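Local coordinates for colicin-M immunity protein (Escherichia coli, PDB 4AEQ) that protects cells that carry the colicin M plasmid against colicin M, the chain being a large C-terminal fragment that forms a domain-swapped dimer, at residues T50-E55 and L68-A73. Numbering follows the deposited sequence.
Sequences TWEKIE and LVPFKA
T50 and W51 pair with K72 and F71 in the four-stranded antiparallel sheet of this YebF/Cmi-family fold, where strand 48-51, outermost within this chain, runs beside strand 66-74 and then gives way to a loop. T50 and K72 form a hydrogen-bonded pair with two nearly straight bonds: T50 N reaches K72 O at 2.9 Å, in the carbonyl plane, and K72 N returns to T50 O. The ladder then frays at P70, which has no N-H to offer, and only a weak bond of 3.4 Å from E52 N to P70 O follows.

Water takes over where the loop 52-55 draws away from strand 66-74. One molecule donates to both E52 O and P70 O, a second joins E55 N to L68 O, and a third links L68 N with E55 O, so the backbone polar groups of L68 are served through solvent. E52 O also accepts a bond from R21 of the second subunit.

Apolar packing occupies the W51 and F71 face. With CG placed beside the backbone N (chi1 -57°), the indole lies alongside F71, its six-membered ring inclined at 59° to the phenyl ring, while CZ3 meets V69 CG1 at 3.6 Å. The other V69 branch, CG2, faces I54 CD1. The F71 ring continues this layer onto Y82 and meets Y28 of the second subunit edge-to-face.

On the side of T50 and K72, the E52 side chain crosses P70 at a slant, CB lying 3.6 Å from P70 CG, and crosses the aliphatic part of K72 at about a right angle. In one of its two conformers, T50 OG1, hydrogen-bonded to E74, sits between its own backbone N and carbonyl carbon (chi1 48°), 3.3 Å from K72 CB.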
ATOM      1  N   THR A  50     -13.060  -0.717 -14.792  1.00 21.52           N
ATOM      2  CA  THR A  50     -13.431  -1.809 -15.680  0.53 22.97           C
ATOM      3  C   THR A  50     -12.500  -2.989 -15.442  1.00 23.98           C
ATOM      4  O   THR A  50     -11.314  -2.822 -15.179  1.00 22.54           O
ATOM      5  CB  THR A  50     -13.420  -1.393 -17.162  0.53 24.78           C
ATOM      6  OG1 THR A  50     -12.205  -0.701 -17.458  0.53 22.53           O
ATOM      7  CG2 THR A  50     -14.599  -0.481 -17.465  0.53 28.51           C
ATOM      8  N   TRP A  51     -13.056  -4.188 -15.516  1.00 23.27           N
ATOM      9  CA  TRP A  51     -12.306  -5.384 -15.167  1.00 23.91           C
ATOM     10  C   TRP A  51     -11.800  -6.156 -16.373  1.00 26.49           C
ATOM     11  O   TRP A  51     -12.420  -6.156 -17.434  1.00 30.84           O
ATOM     12  CB  TRP A  51     -13.144  -6.291 -14.264  1.00 23.30           C
ATOM     13  CG  TRP A  51     -13.605  -5.600 -13.027  1.00 23.45           C
ATOM     14  CD1 TRP A  51     -14.867  -5.157 -12.756  1.00 27.03           C
ATOM     15  CD2 TRP A  51     -12.801  -5.247 -11.892  1.00 22.45           C
ATOM     16  NE1 TRP A  51     -14.903  -4.562 -11.518  1.00 25.99           N
ATOM     17  CE2 TRP A  51     -13.652  -4.601 -10.970  1.00 25.94           C
ATOM     18  CE3 TRP A  51     -11.453  -5.414 -11.571  1.00 18.62           C
ATOM     19  CZ2 TRP A  51     -13.190  -4.129  -9.743  1.00 24.93           C
ATOM     20  CZ3 TRP A  51     -11.001  -4.945 -10.351  1.00 22.21           C
ATOM     21  CH2 TRP A  51     -11.866  -4.310  -9.453  1.00 24.87           C
ATOM     22  N   GLU A  52     -10.643  -6.783 -16.199  1.00 23.04           N
ATOM     23  CA  GLU A  52     -10.083  -7.673 -17.200  1.00 27.32           C
ATOM     24  C   GLU A  52     -10.027  -9.069 -16.590  1.00 27.06           C
ATOM     25  O   GLU A  52     -10.042  -9.214 -15.367  1.00 23.75           O
ATOM     26  CB  GLU A  52      -8.699  -7.185 -17.616  1.00 32.43           C
ATOM     27  CG  GLU A  52      -8.718  -5.741 -18.098  1.00 40.74           C
ATOM     28  CD  GLU A  52      -7.356  -5.219 -18.498  1.00 48.09           C
ATOM     29  OE1 GLU A  52      -6.348  -5.932 -18.298  1.00 47.65           O
ATOM     30  OE2 GLU A  52      -7.299  -4.084 -19.016  1.00 52.00           O
ATOM     31  N   LYS A  53     -10.010 -10.098 -17.430  1.00 26.90           N
ATOM     32  CA  LYS A  53     -10.071 -11.465 -16.925  1.00 28.74           C
ATOM     33  C   LYS A  53      -8.938 -11.777 -15.954  1.00 25.91           C
ATOM     34  O   LYS A  53      -7.784 -11.423 -16.189  1.00 28.10           O
ATOM     35  CB  LYS A  53     -10.080 -12.483 -18.067  1.00 36.74           C
ATOM     36  CG  LYS A  53     -10.065 -13.925 -17.579  1.00 42.52           C
ATOM     37  CD  LYS A  53     -10.049 -14.914 -18.730  1.00 49.72           C
ATOM     38  CE  LYS A  53      -9.062 -14.491 -19.804  1.00 52.77           C
ATOM     39  NZ  LYS A  53      -8.524 -15.666 -20.537  1.00 56.23           N
ATOM     40  N   ILE A  54      -9.285 -12.436 -14.855  1.00 25.34           N
ATOM     41  CA  ILE A  54      -8.303 -12.878 -13.880  1.00 26.23           C
ATOM     42  C   ILE A  54      -7.759 -14.252 -14.261  1.00 30.33           C
ATOM     43  O   ILE A  54      -8.525 -15.199 -14.447  1.00 31.34           O
ATOM     44  CB  ILE A  54      -8.920 -12.958 -12.473  1.00 26.51           C
ATOM     45  CG1 ILE A  54      -9.333 -11.563 -11.990  1.00 21.80           C
ATOM     46  CG2 ILE A  54      -7.945 -13.603 -11.495  1.00 29.26           C
ATOM     47  CD1 ILE A  54     -10.065 -11.563 -10.662  1.00 19.56           C
ATOM     48  N   GLU A  55      -6.438 -14.356 -14.388  1.00 27.61           N
ATOM     49  CA  GLU A  55      -5.799 -15.650 -14.624  1.00 30.66           C
ATOM     50  C   GLU A  55      -5.312 -16.233 -13.307  1.00 25.91           C
ATOM     51  O   GLU A  55      -4.398 -15.702 -12.681  1.00 25.84           O
ATOM     52  CB  GLU A  55      -4.608 -15.521 -15.579  1.00 35.21           C
ATOM     53  CG  GLU A  55      -4.958 -15.032 -16.962  1.00 40.82           C
ATOM     54  CD  GLU A  55      -6.117 -15.791 -17.566  1.00 50.17           C
ATOM     55  OE1 GLU A  55      -6.223 -17.018 -17.342  1.00 52.05           O
ATOM     56  OE2 GLU A  55      -6.932 -15.151 -18.255  1.00 56.17           O
ATOM     57  N   LEU A  68      -3.770 -12.073  -9.059  1.00 16.77           N
ATOM     58  CA  LEU A  68      -3.486 -10.917  -9.897  1.00 17.62           C
ATOM     59  C   LEU A  68      -4.780 -10.438 -10.546  1.00 15.52           C
ATOM     60  O   LEU A  68      -5.363 -11.134 -11.372  1.00 16.18           O
ATOM     61  CB  LEU A  68      -2.446 -11.280 -10.961  1.00 22.25           C
ATOM     62  CG  LEU A  68      -1.948 -10.155 -11.871  1.00 25.31           C
ATOM     63  CD1 LEU A  68      -1.300  -9.055 -11.050  1.00 26.66           C
ATOM     64  CD2 LEU A  68      -0.969 -10.704 -12.899  1.00 28.67           C
ATOM     65  N   VAL A  69      -5.223  -9.246 -10.162  1.00 11.84           N
ATOM     66  CA  VAL A  69      -6.451  -8.670 -10.665  1.00 12.70           C
ATOM     67  C   VAL A  69      -6.119  -7.460 -11.523  1.00 12.67           C
ATOM     68  O   VAL A  69      -5.814  -6.384 -11.005  1.00 15.13           O
ATOM     69  CB  VAL A  69      -7.311  -8.188  -9.484  1.00 12.27           C
ATOM     70  CG1 VAL A  69      -8.642  -7.632  -9.966  1.00 15.63           C
ATOM     71  CG2 VAL A  69      -7.513  -9.322  -8.479  1.00 16.04           C
ATOM     72  N   PRO A  70      -6.205  -7.627 -12.847  1.00 15.02           N
ATOM     73  CA  PRO A  70      -6.010  -6.519 -13.782  1.00 15.75           C
ATOM     74  C   PRO A  70      -7.254  -5.657 -13.863  1.00 16.60           C
ATOM     75  O   PRO A  70      -8.365  -6.187 -13.811  1.00 14.70           O
ATOM     76  CB  PRO A  70      -5.763  -7.230 -15.111  1.00 16.94           C
ATOM     77  CG  PRO A  70      -6.528  -8.498 -14.993  1.00 19.32           C
ATOM     78  CD  PRO A  70      -6.445  -8.903 -13.543  1.00 16.01           C
ATOM     79  N   PHE A  71      -7.084  -4.351 -14.017  1.00 14.16           N
ATOM     80  CA  PHE A  71      -8.239  -3.488 -14.226  1.00 12.22           C
ATOM     81  C   PHE A  71      -7.821  -2.189 -14.892  1.00 15.10           C
ATOM     82  O   PHE A  71      -6.643  -1.852 -14.915  1.00 13.43           O
ATOM     83  CB  PHE A  71      -8.989  -3.221 -12.911  1.00 14.22           C
ATOM     84  CG  PHE A  71      -8.176  -2.486 -11.877  1.00 15.65           C
ATOM     85  CD1 PHE A  71      -7.344  -3.175 -11.009  1.00 15.79           C
ATOM     86  CD2 PHE A  71      -8.266  -1.109 -11.755  1.00 15.76           C
ATOM     87  CE1 PHE A  71      -6.606  -2.507 -10.050  1.00 14.99           C
ATOM     88  CE2 PHE A  71      -7.528  -0.434 -10.801  1.00 14.47           C
ATOM     89  CZ  PHE A  71      -6.698  -1.130  -9.947  1.00 16.13           C
ATOM     90  N   LYS A  72      -8.792  -1.479 -15.447  1.00 15.71           N
ATOM     91  CA  LYS A  72      -8.565  -0.165 -16.021  1.00 18.69           C
ATOM     92  C   LYS A  72      -9.363   0.859 -15.229  1.00 19.83           C
ATOM     93  O   LYS A  72     -10.505   0.606 -14.864  1.00 21.71           O
ATOM     94  CB  LYS A  72      -8.999  -0.145 -17.485  1.00 20.82           C
ATOM     95  CG  LYS A  72      -8.096  -0.940 -18.407  1.00 25.74           C
ATOM     96  CD  LYS A  72      -8.733  -1.148 -19.771  1.00 36.17           C
ATOM     97  CE  LYS A  72      -9.890  -2.132 -19.693  1.00 43.43           C
ATOM     98  NZ  LYS A  72     -10.485  -2.413 -21.030  1.00 48.11           N
ATOM     99  N   ALA A  73      -8.754   2.004 -14.950  1.00 17.51           N
ATOM    100  CA  ALA A  73      -9.448   3.093 -14.276  1.00 18.38           C
ATOM    101  C   ALA A  73      -9.627   4.238 -15.268  1.00 18.40           C
ATOM    102  O   ALA A  73      -8.683   4.602 -15.966  1.00 18.33           O
ATOM    103  CB  ALA A  73      -8.660   3.552 -13.058  1.00 19.72           C
TER
HETATM  104  O   HOH W   1     -10.013  -8.184 -12.972  1.00 23.20           O
HETATM  105  O   HOH W   2      -4.615 -12.322 -13.709  1.00 20.89           O
HETATM  106  O   HOH W   3      -3.895 -14.635 -10.330  1.00 25.40           O